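Local coordinates for protein glyoxalase 3 (Candida albicans, PDB 4LRU) that converts the toxic metabolite methylglyoxal and water to D-lactate in a single step that needs no glutathione, at residues A[17-22]-A[56-61]; A[110-115]-A[183-188]; A[31-36]-A[69-74]; A[102-107]-A[226-231]. All blocks are in the same frame, centred on the assembly; numbering follows the deposited sequence. Where two conformers were deposited one is given.

Contact 1 of 4, residues A[17-22]-A[56-61]; sequences TFYSDG and GWDDHS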
loop_
_atom_site.group_PDB
_atom_site.type_symbol
_atom_site.label_atom_id
_atom_site.label_comp_id
_atom_site.label_asym_id
_atom_site.label_seq_id
_atom_site.Cartn_x
_atom_site.Cartn_y
_atom_site.Cartn_z
ATOM N N THR A 17 0.863 3.902 -19.301
ATOM C CA THR A 17 0.648 5.332 -19.525
ATOM C C THR A 17 -0.686 5.782 -18.935
ATOM O O THR A 17 -1.725 5.173 -19.185
ATOM C CB THR A 17 0.710 5.699 -21.023
ATOM O OG1 THR A 17 -0.290 4.972 -21.753
ATOM C CG2 THR A 17 2.082 5.375 -21.589
ATOM N N PHE A 18 -0.641 6.857 -18.154
ATOM C CA PHE A 18 -1.726 7.210 -17.241
ATOM C C PHE A 18 -1.903 8.726 -17.145
ATOM O O PHE A 18 -3.017 9.247 -17.267
ATOM C CB PHE A 18 -1.430 6.629 -15.854
ATOM C CG PHE A 18 -2.427 7.010 -14.803
ATOM C CD1 PHE A 18 -3.696 6.456 -14.794
ATOM C CD2 PHE A 18 -2.083 7.898 -13.796
ATOM C CE1 PHE A 18 -4.605 6.786 -13.800
ATOM C CE2 PHE A 18 -2.979 8.227 -12.807
ATOM C CZ PHE A 18 -4.248 7.678 -12.810
ATOM N N TYR A 19 -0.802 9.434 -16.927
ATOM C CA TYR A 19 -0.853 10.887 -16.722
ATOM C C TYR A 19 -1.045 11.642 -18.043
ATOM O O TYR A 19 -0.686 11.146 -19.114
ATOM C CB TYR A 19 0.442 11.356 -16.059
ATOM C CG TYR A 19 0.654 10.760 -14.687
ATOM C CD1 TYR A 19 -0.108 11.182 -13.602
ATOM C CD2 TYR A 19 1.578 9.740 -14.481
ATOM C CE1 TYR A 19 0.078 10.649 -12.348
ATOM C CE2 TYR A 19 1.760 9.191 -13.229
ATOM C CZ TYR A 19 1.011 9.641 -12.166
ATOM O OH TYR A 19 1.184 9.102 -10.905
ATOM N N SER A 20 -1.562 12.867 -17.947
ATOM C CA SER A 20 -1.706 13.743 -19.110
ATOM C C SER A 20 -0.402 13.994 -19.859
ATOM O O SER A 20 -0.414 14.248 -21.064
ATOM C CB SER A 20 -2.306 15.086 -18.677
ATOM O OG SER A 20 -3.596 14.891 -18.123
ATOM N N ASP A 21 0.724 13.948 -19.154
ATOM C CA ASP A 21 2.030 14.190 -19.782
ATOM C C ASP A 21 2.561 12.939 -20.489
ATOM O O ASP A 21 3.675 12.934 -21.023
ATOM C CB ASP A 21 3.042 14.675 -18.736
ATOM C CG ASP A 21 3.369 13.611 -17.712
ATOM O OD1 ASP A 21 2.843 12.486 -17.843
ATOM O OD2 ASP A 21 4.151 13.894 -16.777
ATOM N N GLY A 22 1.772 11.865 -20.463
ATOM C CA GLY A 22 2.111 10.646 -21.186
ATOM C C GLY A 22 2.943 9.670 -20.375
ATOM O O GLY A 22 3.289 8.599 -20.863
ATOM N N GLY A 56 5.916 -2.274 -12.515
ATOM C CA GLY A 56 6.819 -1.223 -12.972
ATOM C C GLY A 56 6.684 0.005 -12.099
ATOM O O GLY A 56 5.733 0.122 -11.326
ATOM N N TRP A 57 7.678 0.885 -12.164
ATOM C CA TRP A 57 7.670 2.071 -11.320
ATOM C C TRP A 57 6.753 3.133 -11.895
ATOM O O TRP A 57 6.670 3.308 -13.110
ATOM C CB TRP A 57 9.081 2.658 -11.181
ATOM C CG TRP A 57 10.095 1.727 -10.619
ATOM C CD1 TRP A 57 11.236 1.312 -11.224
ATOM C CD2 TRP A 57 10.075 1.106 -9.329
ATOM N NE1 TRP A 57 11.931 0.456 -10.400
ATOM C CE2 TRP A 57 11.234 0.307 -9.233
ATOM C CE3 TRP A 57 9.177 1.120 -8.259
ATOM C CZ2 TRP A 57 11.533 -0.442 -8.094
ATOM C CZ3 TRP A 57 9.478 0.376 -7.129
ATOM C CH2 TRP A 57 10.650 -0.392 -7.057
ATOM N N ASP A 58 6.110 3.882 -11.010
ATOM C CA ASP A 58 5.433 5.110 -11.409
ATOM C C ASP A 58 6.495 6.134 -11.827
ATOM O O ASP A 58 7.406 6.421 -11.062
ATOM C CB ASP A 58 4.566 5.637 -10.267
ATOM C CG ASP A 58 3.793 6.887 -10.649
ATOM O OD1 ASP A 58 4.443 7.893 -10.984
ATOM O OD2 ASP A 58 2.534 6.871 -10.561
ATOM N N ASP A 59 6.426 6.639 -13.055
ATOM C CA ASP A 59 7.489 7.502 -13.602
ATOM C C ASP A 59 7.642 8.792 -12.776
ATOM O O ASP A 59 8.734 9.364 -12.682
ATOM C CB ASP A 59 7.196 7.892 -15.066
ATOM C CG ASP A 59 7.373 6.738 -16.056
ATOM O OD1 ASP A 59 8.130 5.784 -15.774
ATOM O OD2 ASP A 59 6.765 6.810 -17.152
ATOM N N HIS A 60 6.548 9.263 -12.193
ATOM C CA HIS A 60 6.603 10.480 -11.388
ATOM C C HIS A 60 7.342 10.263 -10.057
ATOM O O HIS A 60 7.828 11.228 -9.451
ATOM C CB HIS A 60 5.198 11.044 -11.173
ATOM C CG HIS A 60 4.633 11.703 -12.394
ATOM N ND1 HIS A 60 3.355 12.220 -12.441
ATOM C CD2 HIS A 60 5.142 11.846 -13.635
ATOM C CE1 HIS A 60 3.128 12.709 -13.646
ATOM N NE2 HIS A 60 4.197 12.497 -14.390
ATOM N N SER A 61 7.504 9.005 -9.657
ATOM C CA SER A 61 8.090 8.676 -8.346
ATOM C C SER A 61 9.609 8.479 -8.379
ATOM O O SER A 61 10.243 8.371 -7.325
ATOM C CB SER A 61 7.423 7.447 -7.755
ATOM O OG SER A 61 7.871 6.258 -8.376
#
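Two loops that follow neighbouring parallel strands of the DJ-1-type sheet are clasped here by a Y19-H60 stack with a hydrogen bond at each end; residues 17-22 come after strand 6-10, and residues 56-61 come after strand 45-50. The rings lie face to face, their centroids 3.8 Å apart and their planes tilted by 23°. H60 is slid across the tyrosine so that ND1 sits over the centre of the Y19 ring while CE1 comes to 3.3 Å from Y19 CG. F18 CD2 covers the other face of the same ring, so the phenol is sandwiched. Its hydroxyl donates to D58 OD2 on the syn lone pair, 2.6 Å from Y19 OH. D58 CG is anti to its own backbone N (chi1 -178°), which brings the carboxylate to the phenol edge. T25 OG1 is a second hydrogen-bond partner of D58 OD2, and OD1 closes an Asx turn with the backbone N of H60. The two D58 oxygens thus serve both members of the stack. D21 stands on the type I turn from Y19 to G22, and its OD1 bonds to K23 N. At the far edge of the imidazole, H60 NE2 donates to D21 OD2 over 2.8 Å, close to the ring plane, with an N-H...O angle of 155°.

Contact 2 of 4, residues A[110-115]-A[183-188]; sequences GTLFDY and GNLLTI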
loop_
_atom_site.group_PDB
_atom_site.type_symbol
_atom_site.label_atom_id
_atom_site.label_comp_id
_atom_site.label_asym_id
_atom_site.label_seq_id
_atom_site.Cartn_x
_atom_site.Cartn_y
_atom_site.Cartn_z
ATOM N N GLY A 110 -1.414 3.025 -9.829
ATOM C CA GLY A 110 -1.643 1.707 -10.430
ATOM C C GLY A 110 -2.580 0.859 -9.579
ATOM O O GLY A 110 -3.384 0.069 -10.106
ATOM N N THR A 111 -2.501 0.999 -8.261
ATOM C CA THR A 111 -3.331 0.188 -7.366
ATOM C C THR A 111 -4.840 0.334 -7.623
ATOM O O THR A 111 -5.612 -0.574 -7.307
ATOM C CB THR A 111 -3.112 0.530 -5.874
ATOM O OG1 THR A 111 -3.411 1.913 -5.651
ATOM C CG2 THR A 111 -1.708 0.234 -5.442
ATOM N N LEU A 112 -5.262 1.483 -8.153
ATOM C CA LEU A 112 -6.659 1.726 -8.463
ATOM C C LEU A 112 -7.174 0.710 -9.464
ATOM O O LEU A 112 -8.374 0.426 -9.499
ATOM C CB LEU A 112 -6.847 3.132 -9.031
ATOM C CG LEU A 112 -6.543 4.254 -8.032
ATOM C CD1 LEU A 112 -6.436 5.584 -8.748
ATOM C CD2 LEU A 112 -7.596 4.325 -6.930
ATOM N N PHE A 113 -6.263 0.193 -10.285
ATOM C CA PHE A 113 -6.641 -0.702 -11.376
ATOM C C PHE A 113 -6.716 -2.158 -10.929
ATOM O O PHE A 113 -7.630 -2.891 -11.336
ATOM C CB PHE A 113 -5.685 -0.558 -12.563
ATOM C CG PHE A 113 -5.790 0.773 -13.264
ATOM C CD1 PHE A 113 -5.067 1.869 -12.812
ATOM C CD2 PHE A 113 -6.606 0.929 -14.369
ATOM C CE1 PHE A 113 -5.162 3.087 -13.449
ATOM C CE2 PHE A 113 -6.701 2.151 -15.027
ATOM C CZ PHE A 113 -5.968 3.229 -14.568
ATOM N N ASP A 114 -5.754 -2.599 -10.122
ATOM C CA ASP A 114 -5.677 -4.006 -9.764
ATOM C C ASP A 114 -6.076 -4.376 -8.346
ATOM O O ASP A 114 -6.668 -5.436 -8.135
ATOM C CB ASP A 114 -4.341 -4.622 -10.158
ATOM C CG ASP A 114 -3.167 -4.070 -9.367
ATOM O OD1 ASP A 114 -3.236 -2.920 -8.867
ATOM O OD2 ASP A 114 -2.163 -4.795 -9.288
ATOM N N TYR A 115 -5.799 -3.521 -7.369
ATOM C CA TYR A 115 -6.035 -3.915 -5.979
ATOM C C TYR A 115 -7.499 -4.323 -5.691
ATOM O O TYR A 115 -7.720 -5.269 -4.967
ATOM C CB TYR A 115 -5.591 -2.841 -4.982
ATOM C CG TYR A 115 -4.116 -2.884 -4.576
ATOM C CD1 TYR A 115 -3.168 -3.638 -5.278
ATOM C CD2 TYR A 115 -3.674 -2.120 -3.503
ATOM C CE1 TYR A 115 -1.833 -3.641 -4.893
ATOM C CE2 TYR A 115 -2.354 -2.115 -3.115
ATOM C CZ TYR A 115 -1.422 -2.852 -3.817
ATOM O OH TYR A 115 -0.076 -2.854 -3.442
ATOM N N GLY A 183 -12.788 6.201 -15.620
ATOM C CA GLY A 183 -12.414 4.795 -15.466
ATOM C C GLY A 183 -13.125 4.090 -14.328
ATOM O O GLY A 183 -12.820 2.938 -14.023
ATOM N N ASN A 184 -14.042 4.792 -13.666
ATOM C CA ASN A 184 -14.708 4.257 -12.483
ATOM C C ASN A 184 -13.679 3.850 -11.458
ATOM O O ASN A 184 -13.821 2.830 -10.792
ATOM C CB ASN A 184 -15.568 3.045 -12.850
ATOM C CG ASN A 184 -16.822 3.434 -13.587
ATOM O OD1 ASN A 184 -17.009 3.081 -14.755
ATOM N ND2 ASN A 184 -17.691 4.177 -12.912
ATOM N N LEU A 185 -12.605 4.629 -11.371
ATOM C CA LEU A 185 -11.600 4.419 -10.346
ATOM C C LEU A 185 -11.950 5.241 -9.110
ATOM O O LEU A 185 -12.055 6.455 -9.183
ATOM C CB LEU A 185 -10.229 4.847 -10.861
ATOM C CG LEU A 185 -9.775 4.233 -12.188
ATOM C CD1 LEU A 185 -8.375 4.718 -12.513
ATOM C CD2 LEU A 185 -9.799 2.714 -12.131
ATOM N N LEU A 186 -12.134 4.580 -7.981
ATOM C CA LEU A 186 -12.678 5.251 -6.807
ATOM C C LEU A 186 -11.556 5.871 -5.997
ATOM O O LEU A 186 -10.539 5.230 -5.749
ATOM C CB LEU A 186 -13.444 4.271 -5.926
ATOM C CG LEU A 186 -14.709 3.645 -6.519
ATOM C CD1 LEU A 186 -15.397 2.824 -5.442
ATOM C CD2 LEU A 186 -15.644 4.696 -7.083
ATOM N N THR A 187 -11.761 7.114 -5.570
ATOM C CA THR A 187 -10.875 7.718 -4.592
ATOM C C THR A 187 -11.010 6.977 -3.276
ATOM O O THR A 187 -11.965 6.243 -3.061
ATOM C CB THR A 187 -11.214 9.196 -4.326
ATOM O OG1 THR A 187 -12.507 9.288 -3.714
ATOM C CG2 THR A 187 -11.189 9.984 -5.605
ATOM N N ILE A 188 -10.069 7.187 -2.372
ATOM C CA ILE A 188 -10.113 6.436 -1.141
ATOM C C ILE A 188 -11.330 6.831 -0.302
ATOM O O ILE A 188 -11.928 5.976 0.360
ATOM C CB ILE A 188 -8.796 6.510 -0.357
ATOM C CG1 ILE A 188 -7.635 5.897 -1.177
ATOM C CG2 ILE A 188 -8.941 5.785 0.966
ATOM C CD1 ILE A 188 -7.970 4.568 -1.852
HETATM O O HOH W 1 -10.421 1.880 -8.246
#
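The short helix 111-114 lies beside the extended run that joins helix 177-182 to helix 188-195, and the two backbones come closest at L112 and L185, whose CA atoms are 5.9 Å apart. L185 and L112 share most of the packing. L185 CG is turned beside the backbone N, anti to the carbonyl carbon (chi1 -53°), which places its CD1 methyl over a face of the F113 ring, 3.9 Å from the centroid and 29° off the normal. In this CH-pi contact CZ of F113 is the nearest ring atom to L185 CD1 at 3.5 Å. The same methyl reaches L112 CB at 4.1 Å, so it is held between the aromatic ring and the root of the neighbouring leucine, while L185 CD2 rests against the carbonyl O of L112. L112 in turn sends its CD2 methyl to within 3.3 Å of the carbonyl O of L186. This linker starts with a Schellman motif, N184 having the positive phi that ends helix 177-182, and finishes at T187, the N-cap of helix 188-195. M180, on the first of these helices, touches both L112 and L185, and L112 also packs on H140, so this apolar packing adjoins the inferred active site. Y14 stacks on F113 from outside the two segments. The polar part of the interface is a bridging water, which donates to L112 O at 2.8 Å and accepts from L186 N at 3.2 Å, joining two backbone groups that do not bond directly.

Contact 3 of 4, residues A[31-36]-A[69-74]; sequences EALHPF and GEDKEI. With ACT (acetate ion), chain C.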
loop_
_atom_site.group_PDB
_atom_site.type_symbol
_atom_site.label_atom_id
_atom_site.label_comp_id
_atom_site.label_asym_id
_atom_site.label_seq_id
_atom_site.Cartn_x
_atom_site.Cartn_y
_atom_site.Cartn_z
ATOM N N GLU A 31 6.970 4.395 -1.418
ATOM C CA GLU A 31 5.896 3.697 -0.719
ATOM C C GLU A 31 6.152 2.218 -0.532
ATOM O O GLU A 31 5.541 1.597 0.325
ATOM C CB GLU A 31 4.557 3.898 -1.442
ATOM C CG GLU A 31 4.132 5.345 -1.382
ATOM C CD GLU A 31 2.822 5.632 -2.076
ATOM O OE1 GLU A 31 2.085 4.678 -2.418
ATOM O OE2 GLU A 31 2.535 6.834 -2.237
ATOM N N ALA A 32 7.050 1.671 -1.345
ATOM C CA ALA A 32 7.629 0.358 -1.130
ATOM C C ALA A 32 8.926 0.432 -0.338
ATOM O O ALA A 32 9.136 -0.368 0.581
ATOM C CB ALA A 32 7.878 -0.328 -2.455
ATOM N N LEU A 33 9.802 1.363 -0.709
ATOM C CA LEU A 33 11.142 1.441 -0.117
ATOM C C LEU A 33 11.104 1.825 1.370
ATOM O O LEU A 33 11.732 1.155 2.195
ATOM C CB LEU A 33 12.027 2.396 -0.919
ATOM C CG LEU A 33 13.540 2.396 -0.656
ATOM C CD1 LEU A 33 14.315 2.888 -1.875
ATOM C CD2 LEU A 33 13.880 3.243 0.559
ATOM N N HIS A 34 10.386 2.885 1.717
ATOM C CA HIS A 34 10.348 3.323 3.105
ATOM C C HIS A 34 9.808 2.243 4.043
ATOM O O HIS A 34 10.462 1.917 5.045
ATOM C CB HIS A 34 9.568 4.632 3.263
ATOM C CG HIS A 34 10.281 5.824 2.712
ATOM N ND1 HIS A 34 9.700 7.070 2.650
ATOM C CD2 HIS A 34 11.530 5.968 2.210
ATOM C CE1 HIS A 34 10.556 7.930 2.132
ATOM N NE2 HIS A 34 11.681 7.291 1.871
ATOM N N PRO A 35 8.644 1.649 3.715
ATOM C CA PRO A 35 8.150 0.625 4.626
ATOM C C PRO A 35 9.060 -0.593 4.660
ATOM O O PRO A 35 9.267 -1.184 5.721
ATOM C CB PRO A 35 6.752 0.299 4.077
ATOM C CG PRO A 35 6.353 1.526 3.320
ATOM C CD PRO A 35 7.626 2.036 2.722
ATOM N N PHE A 36 9.631 -0.971 3.513
ATOM C CA PHE A 36 10.607 -2.054 3.497
ATOM C C PHE A 36 11.704 -1.772 4.523
ATOM O O PHE A 36 12.068 -2.632 5.331
ATOM C CB PHE A 36 11.222 -2.233 2.097
ATOM C CG PHE A 36 12.285 -3.302 2.037
ATOM C CD1 PHE A 36 11.945 -4.638 1.877
ATOM C CD2 PHE A 36 13.625 -2.979 2.208
ATOM C CE1 PHE A 36 12.921 -5.614 1.835
ATOM C CE2 PHE A 36 14.605 -3.956 2.183
ATOM C CZ PHE A 36 14.250 -5.277 2.000
ATOM N N GLY A 69 19.006 11.192 -1.884
ATOM C CA GLY A 69 19.675 10.888 -0.622
ATOM C C GLY A 69 19.951 9.403 -0.479
ATOM O O GLY A 69 20.288 8.727 -1.449
ATOM N N GLU A 70 19.797 8.894 0.738
ATOM C CA GLU A 70 20.090 7.495 1.026
ATOM C C GLU A 70 19.077 6.559 0.359
ATOM O O GLU A 70 19.405 5.423 0.031
ATOM C CB GLU A 70 20.124 7.265 2.540
ATOM C CG GLU A 70 21.240 8.031 3.240
ATOM C CD GLU A 70 21.360 7.703 4.716
ATOM O OE1 GLU A 70 20.349 7.291 5.330
ATOM O OE2 GLU A 70 22.474 7.867 5.260
ATOM N N ASP A 71 17.857 7.042 0.148
ATOM C CA ASP A 71 16.833 6.268 -0.583
ATOM C C ASP A 71 17.356 5.916 -1.977
ATOM O O ASP A 71 17.255 4.778 -2.421
ATOM C CB ASP A 71 15.535 7.052 -0.758
ATOM C CG ASP A 71 14.785 7.276 0.545
ATOM O OD1 ASP A 71 15.075 6.636 1.591
ATOM O OD2 ASP A 71 13.880 8.111 0.504
ATOM N N LYS A 72 17.905 6.910 -2.661
ATOM C CA LYS A 72 18.372 6.726 -4.033
ATOM C C LYS A 72 19.577 5.800 -4.069
ATOM O O LYS A 72 19.711 4.971 -4.970
ATOM C CB LYS A 72 18.718 8.066 -4.663
ATOM C CG LYS A 72 19.354 7.951 -6.037
ATOM C CD LYS A 72 19.542 9.327 -6.660
ATOM C CE LYS A 72 20.514 9.306 -7.827
ATOM N NZ LYS A 72 20.193 8.260 -8.840
ATOM N N GLU A 73 20.448 5.944 -3.079
ATOM C CA GLU A 73 21.603 5.066 -2.949
ATOM C C GLU A 73 21.150 3.609 -2.860
ATOM O O GLU A 73 21.669 2.730 -3.561
ATOM C CB GLU A 73 22.434 5.454 -1.716
ATOM C CG GLU A 73 23.161 6.788 -1.852
ATOM C CD GLU A 73 23.881 7.224 -0.582
ATOM O OE1 GLU A 73 23.616 6.653 0.502
ATOM O OE2 GLU A 73 24.706 8.160 -0.668
ATOM N N ILE A 74 20.159 3.368 -2.012
ATOM C CA ILE A 74 19.599 2.039 -1.837
ATOM C C ILE A 74 18.966 1.576 -3.150
ATOM O O ILE A 74 19.164 0.450 -3.599
ATOM C CB ILE A 74 18.548 2.037 -0.709
ATOM C CG1 ILE A 74 19.242 2.132 0.652
ATOM C CG2 ILE A 74 17.685 0.785 -0.771
ATOM C CD1 ILE A 74 18.335 2.588 1.776
HETATM C C ACT C . 17.487 7.141 -10.182
HETATM O O ACT C . 17.558 8.094 -9.373
HETATM O OXT ACT C . 18.399 6.285 -10.296
HETATM C CH3 ACT C . 16.271 7.042 -11.051
#
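L33 reaches from helix 29-42 across the start of helix 69-76, its CD1 methyl lying 3.5 Å from D71 O and its CD2 methyl 3.7 Å from D71 OD1. The two helices belong to the DJ-1-type alpha/beta fold: 29-42 follows strand 6-10 of the central sheet, and 69-76 comes later, after strand 45-50. Their segments run almost at right angles, with N-to-C directions 99° apart and axes 11.1 Å apart, so side chains must span the gap. With CG anti to the backbone N (chi1 -167°), L33 points out between D71 and I74, and its CD1 meets I74 CG2 at 4.1 Å. F82 of helix 81-87 touches both L33 and I74, extending this apolar patch. Beside it runs a polar bridge one residue further along the helix. H34 and D71 approach at about a right angle, and H34 NE2 donates to D71 OD2 in a nearly straight bond. If the imidazole is protonated, the carboxylate would probably stabilise that charge. On the outer side of helix 69-76, K72 makes a salt bridge to D76 and grips an acetate, probably from the crystallisation liquor, with K72 NZ 2.7 Å from acetate O. Back at the histidine, NE2 to D71 OD2 is also 2.7 Å, and that oxygen is met from above the carboxylate plane, 38° out of it.

Contact 4 of 4, residues A[102-107]-A[226-231]; sequences IFFGSA and VKTAED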
loop_
_atom_site.group_PDB
_atom_site.type_symbol
_atom_site.label_atom_id
_atom_site.label_comp_id
_atom_site.label_asym_id
_atom_site.label_seq_id
_atom_site.Cartn_x
_atom_site.Cartn_y
_atom_site.Cartn_z
ATOM N N ILE A 102 1.744 -9.477 8.835
ATOM C CA ILE A 102 1.398 -8.097 8.500
ATOM C C ILE A 102 1.178 -8.042 6.987
ATOM O O ILE A 102 1.907 -8.699 6.220
ATOM C CB ILE A 102 2.568 -7.154 8.878
ATOM C CG1 ILE A 102 2.717 -7.110 10.398
ATOM C CG2 ILE A 102 2.385 -5.761 8.296
ATOM C CD1 ILE A 102 3.992 -6.470 10.883
ATOM N N PHE A 103 0.166 -7.285 6.569
ATOM C CA PHE A 103 -0.033 -6.966 5.172
ATOM C C PHE A 103 0.141 -5.467 5.041
ATOM O O PHE A 103 -0.496 -4.702 5.760
ATOM C CB PHE A 103 -1.434 -7.371 4.714
ATOM C CG PHE A 103 -1.704 -7.089 3.257
ATOM C CD1 PHE A 103 -2.071 -5.825 2.837
ATOM C CD2 PHE A 103 -1.590 -8.105 2.307
ATOM C CE1 PHE A 103 -2.351 -5.577 1.508
ATOM C CE2 PHE A 103 -1.848 -7.856 0.970
ATOM C CZ PHE A 103 -2.225 -6.597 0.568
ATOM N N PHE A 104 1.017 -5.045 4.138
ATOM C CA PHE A 104 1.205 -3.610 3.866
ATOM C C PHE A 104 1.055 -3.316 2.375
ATOM O O PHE A 104 1.844 -3.793 1.560
ATOM C CB PHE A 104 2.579 -3.156 4.357
ATOM C CG PHE A 104 2.774 -1.673 4.313
ATOM C CD1 PHE A 104 2.944 -1.013 3.105
ATOM C CD2 PHE A 104 2.770 -0.911 5.496
ATOM C CE1 PHE A 104 3.110 0.360 3.062
ATOM C CE2 PHE A 104 2.933 0.457 5.439
ATOM C CZ PHE A 104 3.114 1.092 4.229
ATOM N N GLY A 105 0.031 -2.550 2.025
ATOM C CA GLY A 105 -0.196 -2.147 0.642
ATOM C C GLY A 105 0.542 -0.882 0.262
ATOM O O GLY A 105 0.124 0.221 0.623
ATOM N N SER A 106 1.669 -1.025 -0.429
ATOM C CA SER A 106 2.280 0.117 -1.094
ATOM C C SER A 106 1.372 0.536 -2.223
ATOM O O SER A 106 0.485 -0.216 -2.608
ATOM C CB SER A 106 3.679 -0.195 -1.631
ATOM O OG SER A 106 3.668 -1.021 -2.803
ATOM N N ALA A 107 1.597 1.708 -2.782
ATOM C CA ALA A 107 0.705 2.139 -3.837
ATOM C C ALA A 107 1.405 2.896 -4.951
ATOM O O ALA A 107 2.379 2.399 -5.526
ATOM C CB ALA A 107 -0.480 2.889 -3.257
ATOM N N VAL A 226 6.665 6.244 5.926
ATOM C CA VAL A 226 7.436 5.875 7.099
ATOM C C VAL A 226 6.505 5.748 8.305
ATOM O O VAL A 226 6.517 4.736 9.012
ATOM C CB VAL A 226 8.581 6.865 7.401
ATOM C CG1 VAL A 226 9.172 6.580 8.766
ATOM C CG2 VAL A 226 9.671 6.771 6.351
ATOM N N LYS A 227 5.689 6.769 8.540
ATOM C CA LYS A 227 4.853 6.793 9.731
ATOM C C LYS A 227 3.850 5.647 9.680
ATOM O O LYS A 227 3.526 5.072 10.708
ATOM C CB LYS A 227 4.127 8.138 9.854
ATOM C CG LYS A 227 3.486 8.363 11.222
ATOM C CD LYS A 227 2.799 9.718 11.300
ATOM C CE LYS A 227 2.351 10.044 12.728
ATOM N NZ LYS A 227 1.249 9.151 13.192
ATOM N N THR A 228 3.352 5.313 8.487
ATOM C CA THR A 228 2.389 4.216 8.363
ATOM C C THR A 228 3.042 2.918 8.834
ATOM O O THR A 228 2.468 2.186 9.640
ATOM C CB THR A 228 1.853 4.042 6.931
ATOM O OG1 THR A 228 1.333 5.288 6.442
ATOM C CG2 THR A 228 0.739 3.016 6.906
ATOM N N ALA A 229 4.259 2.655 8.369
ATOM C CA ALA A 229 5.005 1.480 8.810
ATOM C C ALA A 229 5.294 1.490 10.307
ATOM O O ALA A 229 5.140 0.470 10.983
ATOM C CB ALA A 229 6.294 1.342 8.026
ATOM N N GLU A 230 5.707 2.639 10.836
ATOM C CA GLU A 230 5.980 2.746 12.260
ATOM C C GLU A 230 4.703 2.491 13.043
ATOM O O GLU A 230 4.734 1.838 14.086
ATOM C CB GLU A 230 6.550 4.128 12.611
ATOM C CG GLU A 230 7.923 4.401 12.018
ATOM C CD GLU A 230 8.423 5.805 12.354
ATOM O OE1 GLU A 230 7.570 6.689 12.601
ATOM O OE2 GLU A 230 9.662 6.025 12.370
ATOM N N ASP A 231 3.578 3.004 12.556
ATOM C CA ASP A 231 2.313 2.855 13.287
ATOM C C ASP A 231 1.733 1.430 13.129
ATOM O O ASP A 231 0.975 0.963 13.983
ATOM C CB ASP A 231 1.321 3.914 12.817
ATOM C CG ASP A 231 1.654 5.316 13.355
ATOM O OD1 ASP A 231 2.430 5.426 14.332
ATOM O OD2 ASP A 231 1.120 6.299 12.809
#
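Strand 102-105 faces one turn of helix 225-236, and the backbones stay well apart: the nearest CA atoms, those of F104 and A229, are 8.0 Å from each other. F104 spans much of that gap. It leaves the strand toward the helix with CG anti to the backbone N (chi1 -171°), and the far end of its ring does the touching. CE2 lies 3.7 Å from T228 CG2, and CZ is 4.1 Å from the same methyl, so the threonine meets the ring with its carbon branch, obliquely. At the ring edge, near its plane, A229 N comes to 3.9 Å of F104 CE2, and the A229 CB methyl touches the same carbon at 4.3 Å. The contact is buried and wholly of van der Waals kind. T228 takes its place through its torsion: CG2 is anti to the backbone N, while OG1 is turned to bond with S224 O, just ahead of the helix. P35 of helix 29-42 and S136 and V138 of strand 134-138 also pack on F104, and V138 touches T228. On another side of the helix, K227 NZ and D231 OD2 form a salt bridge of 2.9 Å, and both atoms also hydrogen-bond T210 OG1, tying this turn to strand 210-213. A phenylalanine on an inner parallel strand, set against a helix that covers the sheet, is the layered alpha/beta packing of the DJ-1/PfpI fold.

Contacts 3 and 4 meet on one side of the sheet, where P35 CG touches F104 CZ at 3.4 Å and H34 ND1 lies 3.7 Å from V226 CG2. E31, in the helix of contact 3, packs on C139, an inferred catalytic residue, and its OE1 lies 3.0 Å from A107 N. Contact 4 passes to contact 2 along the chain, with Y115 OH 2.8 Å from S106 O, probably a weak hydrogen bond. Contact 2 in turn touches contact 1 through F18 CE1 and F113 CE1, 3.8 Å apart. Contacts 1 and 2 approach H140 and E171, the other inferred active-site residues: Y19's side chain is about 7 Å from that of H140, L112's about 4 Å.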